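Local coordinates for L-lactate dehydrogenase (Trichomonas vaginalis, PDB 4UUL), which probably catalyses NAD-dependent interconversion of 2-hydroxy and 2-oxo acids such as lactate and pyruvate, at residues H22-G27 and R33-H38; S102-I107 and N133-I138; A197-T200 and T205-V208. The protein carries 1 engineered substitution. One frame throughout, in Å; residues are numbered along the deposited sequence. Where two conformers were deposited one is given.

Overall arrangement
Interactions 1 and 2 lie in the NAD-binding, Rossmann-type domain, whereas interaction 3 falls in the alpha/beta C-terminal domain. The centres of interactions 1 and 2 are about 27 Å apart, and their nearest atoms about 15 Å. Interaction 1 packs the first helix of the domain on its sheet, with the Leu37 side chain about 8 Å from that of Ala12, a predicted NAD-binding residue. Interaction 2 is closer to the nucleotide site, since it contains Asn104, itself predicted to bind NAD. Interaction 3 is a hairpin remote from the annotated sites; its centre is about 38 Å from each of the others and lies across the chain's centre from interaction 2.

Interaction 1 (H22-G27 and R33-H38); sequences HWIASG and RQVYLH
Ile24 on helix 15-25 sets its CG2 methyl against both Val35 and Leu37 on strand 35-40, the central meeting of this helix-on-sheet contact. The elements are the helix and second strand of the first beta-alpha-beta unit (5-10, 15-25, 35-40) of the Rossmann-type NAD-binding domain. With CG2 anti to the backbone N (CG1 chi1 -69°), that methyl is the branch which reaches the strand. It lies 4.1 Å from Val35 CG2 and equally far, 4.1 Å, from Leu37 CD2, a single methyl serving two partners two residues apart on the strand. The side chains of Ile24 and Val35 cross at about a right angle, while Leu37 approaches Ile24 more slantwise.

Both Val35 methyls touch Ile24 CG2, CG1 also at 4.1 Å, and Val35 CG2 lies over the helix backbone as well. There it sits 4.1 Å from Ala25 CA and 4.0 Å from Ile24 O, an apolar approach to a carbonyl already engaged by Gly27 N at 3.0 Å. Ala25 adds a looser touch, its CB lying 4.5 Å from Leu37 CD1. All four touching residues are buried, and the cover continues beyond them: Leu37 also packs on Leu56 of helix 46-57 and Leu64 of strand 64-70, and Ala25 on Phe61. His22, pointing away from the strand, packs on Ala242 of the second subunit, which places this part of the helix at the subunit interface.

The chain leaves the helix through a Schellman motif in which Gly27 takes positive phi (105°). One residue earlier, Ser26 folds its hydroxyl back on the helix, and OG donates to Trp23 O at 2.6 Å from a position tilted 21° out of the carbonyl plane.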
loop_
_atom_site.group_PDB
_atom_site.type_symbol
_atom_site.label_atom_id
_atom_site.label_comp_id
_atom_site.label_asym_id
_atom_site.label_seq_id
_atom_site.Cartn_x
_atom_site.Cartn_y
_atom_site.Cartn_z
ATOM N N HIS B 22 3.086 -5.693 1.731
ATOM C CA HIS B 22 3.391 -5.299 0.364
ATOM C C HIS B 22 4.256 -4.033 0.288
ATOM O O HIS B 22 5.177 -3.938 -0.518
ATOM C CB HIS B 22 2.100 -5.103 -0.433
ATOM C CG HIS B 22 1.452 -6.368 -0.905
ATOM N ND1 HIS B 22 0.597 -7.110 -0.133
ATOM C CD2 HIS B 22 1.541 -7.022 -2.093
ATOM C CE1 HIS B 22 0.215 -8.181 -0.817
ATOM N NE2 HIS B 22 0.780 -8.148 -1.998
ATOM N N TRP B 23 3.984 -3.100 1.175
ATOM C CA TRP B 23 4.691 -1.838 1.173
ATOM C C TRP B 23 6.148 -2.087 1.508
ATOM O O TRP B 23 7.050 -1.603 0.834
ATOM C CB TRP B 23 4.024 -0.886 2.150
ATOM C CG TRP B 23 4.164 0.604 1.825
ATOM C CD1 TRP B 23 5.088 1.178 1.010
ATOM C CD2 TRP B 23 3.304 1.674 2.257
ATOM N NE1 TRP B 23 4.917 2.550 0.974
ATOM C CE2 TRP B 23 3.810 2.874 1.710
ATOM C CE3 TRP B 23 2.168 1.730 3.048
ATOM C CZ2 TRP B 23 3.207 4.105 1.924
ATOM C CZ3 TRP B 23 1.576 2.957 3.264
ATOM C CH2 TRP B 23 2.099 4.122 2.715
ATOM N N ILE B 24 6.391 -2.890 2.525
ATOM C CA ILE B 24 7.763 -3.239 2.902
ATOM C C ILE B 24 8.459 -4.027 1.775
ATOM O O ILE B 24 9.621 -3.766 1.425
ATOM C CB ILE B 24 7.786 -4.028 4.215
ATOM C CG1 ILE B 24 7.363 -3.086 5.363
ATOM C CG2 ILE B 24 9.196 -4.566 4.506
ATOM C CD1 ILE B 24 7.083 -3.757 6.639
ATOM N N ALA B 25 7.746 -4.992 1.194
ATOM C CA ALA B 25 8.326 -5.812 0.134
ATOM C C ALA B 25 8.676 -4.997 -1.108
ATOM O O ALA B 25 9.539 -5.417 -1.881
ATOM C CB ALA B 25 7.429 -6.940 -0.233
ATOM N N SER B 26 7.985 -3.877 -1.310
ATOM C CA SER B 26 8.248 -2.997 -2.429
ATOM C C SER B 26 9.534 -2.222 -2.288
ATOM O O SER B 26 9.933 -1.560 -3.258
ATOM C CB SER B 26 7.091 -2.017 -2.608
ATOM O OG SER B 26 7.177 -0.932 -1.703
ATOM N N GLY B 27 10.184 -2.274 -1.107
ATOM C CA GLY B 27 11.467 -1.633 -0.909
ATOM C C GLY B 27 11.435 -0.349 -0.097
ATOM O O GLY B 27 12.481 0.281 0.124
ATOM N N ARG B 33 18.277 -2.728 0.378
ATOM C CA ARG B 33 18.484 -3.996 1.048
ATOM C C ARG B 33 17.257 -4.900 0.900
ATOM O O ARG B 33 16.128 -4.420 0.963
ATOM C CB ARG B 33 18.760 -3.730 2.518
ATOM C CG ARG B 33 19.119 -4.970 3.299
ATOM C CD ARG B 33 19.546 -4.606 4.712
ATOM N NE ARG B 33 19.872 -5.814 5.467
ATOM C CZ ARG B 33 20.011 -5.857 6.779
ATOM N NH1 ARG B 33 19.853 -4.748 7.482
ATOM N NH2 ARG B 33 20.275 -7.012 7.369
ATOM N N GLN B 34 17.461 -6.198 0.705
ATOM C CA GLN B 34 16.322 -7.099 0.667
ATOM C C GLN B 34 15.697 -7.324 2.036
ATOM O O GLN B 34 16.370 -7.126 3.071
ATOM C CB GLN B 34 16.705 -8.429 0.082
ATOM C CG GLN B 34 17.038 -8.389 -1.400
ATOM C CD GLN B 34 17.036 -9.760 -1.973
ATOM O OE1 GLN B 34 17.791 -10.635 -1.523
ATOM N NE2 GLN B 34 16.185 -9.977 -2.966
ATOM N N VAL B 35 14.440 -7.768 2.014
ATOM C CA VAL B 35 13.709 -8.082 3.215
ATOM C C VAL B 35 13.201 -9.516 3.145
ATOM O O VAL B 35 12.915 -10.048 2.071
ATOM C CB VAL B 35 12.545 -7.103 3.443
ATOM C CG1 VAL B 35 13.078 -5.719 3.679
ATOM C CG2 VAL B 35 11.530 -7.165 2.303
ATOM N N TYR B 36 13.133 -10.132 4.318
ATOM C CA TYR B 36 12.572 -11.457 4.493
ATOM C C TYR B 36 11.445 -11.315 5.533
ATOM O O TYR B 36 11.705 -10.855 6.651
ATOM C CB TYR B 36 13.616 -12.491 4.963
ATOM C CG TYR B 36 13.050 -13.878 5.072
ATOM C CD1 TYR B 36 12.269 -14.239 6.164
ATOM C CD2 TYR B 36 13.348 -14.851 4.135
ATOM C CE1 TYR B 36 11.776 -15.513 6.313
ATOM C CE2 TYR B 36 12.862 -16.143 4.274
ATOM C CZ TYR B 36 12.053 -16.458 5.360
ATOM O OH TYR B 36 11.561 -17.734 5.491
ATOM N N LEU B 37 10.195 -11.593 5.132
ATOM C CA LEU B 37 9.016 -11.313 5.984
ATOM C C LEU B 37 8.642 -12.534 6.797
ATOM O O LEU B 37 8.439 -13.608 6.272
ATOM C CB LEU B 37 7.830 -10.856 5.132
ATOM C CG LEU B 37 8.051 -9.562 4.340
ATOM C CD1 LEU B 37 6.834 -9.280 3.519
ATOM C CD2 LEU B 37 8.356 -8.464 5.265
ATOM N N HIS B 38 8.534 -12.327 8.099
ATOM C CA HIS B 38 7.949 -13.318 9.019
ATOM C C HIS B 38 6.526 -12.855 9.295
ATOM O O HIS B 38 6.317 -11.746 9.790
ATOM C CB HIS B 38 8.738 -13.378 10.302
ATOM C CG HIS B 38 10.152 -13.825 10.142
ATOM N ND1 HIS B 38 10.642 -14.952 10.759
ATOM C CD2 HIS B 38 11.212 -13.273 9.501
ATOM C CE1 HIS B 38 11.930 -15.088 10.483
ATOM N NE2 HIS B 38 12.298 -14.097 9.700
#

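Interaction 2 (S102-I107 and N133-I138)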
loop_
_atom_site.group_PDB
_atom_site.type_symbol
_atom_site.label_atom_id
_atom_site.label_comp_id
_atom_site.label_asym_id
_atom_site.label_seq_id
_atom_site.Cartn_x
_atom_site.Cartn_y
_atom_site.Cartn_z
ATOM N N SER B 102 -6.186 -5.607 30.675
ATOM C CA SER B 102 -5.944 -6.908 31.293
ATOM C C SER B 102 -5.815 -8.038 30.282
ATOM O O SER B 102 -4.881 -8.814 30.336
ATOM C CB SER B 102 -7.078 -7.258 32.229
ATOM O OG SER B 102 -7.056 -6.386 33.324
ATOM N N SER B 103 -6.707 -8.087 29.303
ATOM C CA SER B 103 -6.665 -9.202 28.380
ATOM C C SER B 103 -5.365 -9.129 27.563
ATOM O O SER B 103 -4.727 -10.137 27.225
ATOM C CB SER B 103 -7.915 -9.191 27.494
ATOM O OG SER B 103 -7.871 -8.051 26.629
ATOM N N ASN B 104 -4.971 -7.928 27.192
ATOM C CA ASN B 104 -3.765 -7.770 26.386
ATOM C C ASN B 104 -2.478 -8.037 27.164
ATOM O O ASN B 104 -1.446 -8.323 26.580
ATOM C CB ASN B 104 -3.756 -6.422 25.683
ATOM C CG ASN B 104 -4.620 -6.461 24.458
ATOM O OD1 ASN B 104 -4.196 -6.968 23.432
ATOM N ND2 ASN B 104 -5.834 -6.003 24.565
ATOM N N SER B 105 -2.512 -7.867 28.498
ATOM C CA SER B 105 -1.313 -8.033 29.270
ATOM C C SER B 105 -0.722 -9.429 29.068
ATOM O O SER B 105 0.482 -9.566 28.964
ATOM C CB SER B 105 -1.553 -7.702 30.759
ATOM O OG SER B 105 -2.369 -8.690 31.394
ATOM N N VAL B 106 -1.568 -10.457 28.989
ATOM C CA VAL B 106 -1.086 -11.812 28.835
ATOM C C VAL B 106 -0.370 -11.996 27.470
ATOM O O VAL B 106 0.705 -12.557 27.362
ATOM C CB VAL B 106 -2.241 -12.806 28.977
ATOM C CG1 VAL B 106 -1.762 -14.221 28.643
ATOM C CG2 VAL B 106 -2.873 -12.736 30.425
ATOM N N ILE B 107 -1.029 -11.498 26.431
ATOM C CA ILE B 107 -0.513 -11.544 25.064
ATOM C C ILE B 107 0.876 -10.933 24.999
ATOM O O ILE B 107 1.822 -11.519 24.479
ATOM C CB ILE B 107 -1.470 -10.761 24.134
ATOM C CG1 ILE B 107 -2.846 -11.441 24.096
ATOM C CG2 ILE B 107 -0.890 -10.613 22.745
ATOM C CD1 ILE B 107 -2.813 -12.927 23.926
ATOM N N ASN B 133 0.839 1.857 24.365
ATOM C CA ASN B 133 1.860 2.193 25.322
ATOM C C ASN B 133 1.989 1.133 26.404
ATOM O O ASN B 133 3.101 0.765 26.805
ATOM C CB ASN B 133 1.558 3.520 26.051
ATOM C CG ASN B 133 1.416 4.719 25.145
ATOM O OD1 ASN B 133 0.556 4.744 24.243
ATOM N ND2 ASN B 133 2.194 5.765 25.430
ATOM N N THR B 134 0.859 0.679 26.920
ATOM C CA THR B 134 0.891 -0.298 28.007
ATOM C C THR B 134 1.302 -1.688 27.507
ATOM O O THR B 134 2.124 -2.341 28.155
ATOM C CB THR B 134 -0.401 -0.338 28.760
ATOM O OG1 THR B 134 -0.538 0.946 29.371
ATOM C CG2 THR B 134 -0.434 -1.429 29.825
ATOM N N ASN B 135 0.833 -2.081 26.309
ATOM C CA ASN B 135 1.313 -3.298 25.732
ATOM C C ASN B 135 2.829 -3.287 25.558
ATOM O O ASN B 135 3.495 -4.305 25.796
ATOM C CB ASN B 135 0.644 -3.525 24.379
ATOM C CG ASN B 135 -0.840 -3.871 24.493
ATOM O OD1 ASN B 135 -1.322 -4.327 25.524
ATOM N ND2 ASN B 135 -1.529 -3.818 23.354
ATOM N N CYS B 136 3.356 -2.133 25.128
ATOM C CA CYS B 136 4.782 -1.984 24.938
ATOM C C CYS B 136 5.548 -2.164 26.266
ATOM O O CYS B 136 6.539 -2.871 26.353
ATOM C CB CYS B 136 5.080 -0.630 24.323
ATOM S SG CYS B 136 6.801 -0.370 23.831
ATOM N N GLU B 137 5.075 -1.466 27.297
ATOM C CA GLU B 137 5.686 -1.602 28.626
ATOM C C GLU B 137 5.706 -3.060 29.070
ATOM O O GLU B 137 6.700 -3.544 29.600
ATOM C CB GLU B 137 4.930 -0.734 29.608
ATOM C CG GLU B 137 5.434 -0.774 31.039
ATOM C CD GLU B 137 6.806 -0.236 31.285
ATOM O OE1 GLU B 137 7.250 0.678 30.566
ATOM O OE2 GLU B 137 7.441 -0.684 32.305
ATOM N N ILE B 138 4.565 -3.748 28.950
ATOM C CA ILE B 138 4.475 -5.138 29.385
ATOM C C ILE B 138 5.442 -6.002 28.578
ATOM O O ILE B 138 6.099 -6.888 29.158
ATOM C CB ILE B 138 3.001 -5.613 29.333
ATOM C CG1 ILE B 138 2.132 -4.851 30.367
ATOM C CG2 ILE B 138 2.894 -7.099 29.533
ATOM C CD1 ILE B 138 2.538 -5.038 31.833
#
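Helices 97-118 and 132-141 of the NAD-binding domain touch where Asn104, a predicted NAD-binding residue, meets Asn135. The closest approach is not between polar ends: Asn135 OD1 rests 3.2 Å from Asn104 CB, so an amide oxygen presses on a methylene. The amide planes are turned 46° apart, and Asn104 OD1 stays 4.1 Å from Asn135 ND2, too far for a hydrogen bond.

Both amides are instead claimed elsewhere. Asn104 OD1 accepts from Met89 N, while its ND2 donates to Leu100 O, back into its own helix; the two bonds together fix the rotation of the group. Asn135 ND2 donates to Gly129 O, a residue also predicted to bind NAD. The bonds to Met89 and Gly129 tie the helix pair to loops at the nucleotide site, and Asn104 also touches Ser88, which binds NADH in another structure of this protein.

In the Rossmann fold the two helices are successive crossovers, helix 97-118 leading into strand 124-127 and helix 132-141 leading out of it. Further along them, the branch methyl of Ile138, CG2, is the one turned to the neighbouring helix, 3.5 Å from Ser105 O. Ser105 itself, which also packs on His330 and Leu331 of helix 307-337, turns its hydroxyl along its own helix (chi1 70°), OG donating to Ser102 O at 2.7 Å.

Interaction 3 (A197-T200 and T205-V208)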
loop_
_atom_site.group_PDB
_atom_site.type_symbol
_atom_site.label_atom_id
_atom_site.label_comp_id
_atom_site.label_asym_id
_atom_site.label_seq_id
_atom_site.Cartn_x
_atom_site.Cartn_y
_atom_site.Cartn_z
ATOM N N ALA B 197 3.650 25.021 18.237
ATOM C CA ALA B 197 3.586 24.936 16.789
ATOM C C ALA B 197 3.663 26.293 16.100
ATOM O O ALA B 197 3.124 27.310 16.580
ATOM C CB ALA B 197 2.318 24.234 16.375
ATOM N N THR B 198 4.333 26.289 14.962
ATOM C CA THR B 198 4.417 27.471 14.122
ATOM C C THR B 198 3.965 27.121 12.711
ATOM O O THR B 198 3.845 25.953 12.348
ATOM C CB THR B 198 5.839 28.046 14.042
ATOM O OG1 THR B 198 6.774 27.014 13.687
ATOM C CG2 THR B 198 6.244 28.685 15.382
ATOM N N PHE B 199 3.634 28.156 11.935
ATOM C CA PHE B 199 3.277 27.948 10.547
ATOM C C PHE B 199 3.738 29.150 9.740
ATOM O O PHE B 199 3.847 30.259 10.254
ATOM C CB PHE B 199 1.779 27.716 10.391
ATOM C CG PHE B 199 0.920 28.938 10.576
ATOM C CD1 PHE B 199 0.682 29.485 11.828
ATOM C CD2 PHE B 199 0.362 29.557 9.468
ATOM C CE1 PHE B 199 -0.081 30.624 11.962
ATOM C CE2 PHE B 199 -0.404 30.700 9.608
ATOM C CZ PHE B 199 -0.643 31.209 10.860
ATOM N N THR B 200 3.980 28.903 8.458
ATOM C CA THR B 200 4.426 29.913 7.530
ATOM C C THR B 200 3.322 30.088 6.507
ATOM O O THR B 200 2.893 29.139 5.859
ATOM C CB THR B 200 5.699 29.457 6.787
ATOM O OG1 THR B 200 6.737 29.175 7.735
ATOM C CG2 THR B 200 6.161 30.518 5.791
ATOM N N THR B 205 5.981 33.920 9.473
ATOM C CA THR B 205 5.928 32.799 10.388
ATOM C C THR B 205 5.320 33.275 11.692
ATOM O O THR B 205 5.749 34.279 12.251
ATOM C CB THR B 205 7.313 32.193 10.616
ATOM O OG1 THR B 205 7.805 31.661 9.383
ATOM C CG2 THR B 205 7.238 31.077 11.617
ATOM N N GLN B 206 4.312 32.544 12.171
ATOM C CA GLN B 206 3.627 32.848 13.427
ATOM C C GLN B 206 3.373 31.578 14.229
ATOM O O GLN B 206 3.435 30.481 13.706
ATOM C CB GLN B 206 2.260 33.477 13.190
ATOM C CG GLN B 206 2.263 34.746 12.367
ATOM C CD GLN B 206 0.907 35.392 12.359
ATOM O OE1 GLN B 206 0.129 35.196 11.425
ATOM N NE2 GLN B 206 0.596 36.146 13.417
ATOM N N LYS B 207 3.065 31.736 15.510
ATOM C CA LYS B 207 2.634 30.639 16.342
ATOM C C LYS B 207 1.176 30.321 16.078
ATOM O O LYS B 207 0.320 31.207 16.000
ATOM C CB LYS B 207 2.807 30.951 17.827
ATOM C CG LYS B 207 4.239 30.875 18.309
ATOM C CD LYS B 207 4.328 31.245 19.796
ATOM C CE LYS B 207 3.836 30.171 20.692
ATOM N NZ LYS B 207 4.754 29.037 20.579
ATOM N N VAL B 208 0.892 29.033 15.933
ATOM C CA VAL B 208 -0.460 28.605 15.690
ATOM C C VAL B 208 -1.410 29.126 16.755
ATOM O O VAL B 208 -2.481 29.609 16.444
ATOM C CB VAL B 208 -0.514 27.063 15.591
ATOM C CG1 VAL B 208 -1.951 26.536 15.549
ATOM C CG2 VAL B 208 0.272 26.594 14.364
#
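Phe199 and Val208 form the tight side of this contact with Ala197 and Gln206. Val208 CG2 lies 3.7 Å from Ala197 CB and 3.9 Å from Phe199 CD1, coming at the ring obliquely. With CG between the backbone N and the carbonyl carbon (chi1 73°), the Phe199 ring runs alongside Gln206 and points the same way, with CE1 3.9 Å from Gln206 CB. Lys207 O approaches the ring at its edge, near its plane. Leu170 of helix 156-170 continues this packing against both Phe199 and Val208, and Val211 lies against Phe199 and Gln206.

Strands 198-201 and 204-207 make a beta hairpin at one edge of the antiparallel sheet in the C-terminal domain, where 204-207 is the outermost strand within the chain. Phe199 and Gln206 are its hydrogen-bonded pair: Phe199 N donates to Gln206 O at 2.9 Å and Gln206 N to Phe199 O at 3.0 Å. Beyond the strand end, Val208 N binds Ala197 O at 2.9 Å, but sits 40° out of the Ala197 carbonyl plane.

The face carrying Thr198, Thr200, Thr205 and Lys207 is looser and more exposed. In the non-hydrogen-bonded pair Thr198-Lys207, Thr198 CG2 comes within only 4.2 Å of Lys207 CG, and the lysine ammonium bends back to Thr195 O. The polar link on this face is the other such pair, toward the turn: the hydroxyls Thr200 OG1 and Thr205 OG1 share a hydrogen bond of 3.2 Å, and Thr205 is the most solvent-exposed residue of the pairing.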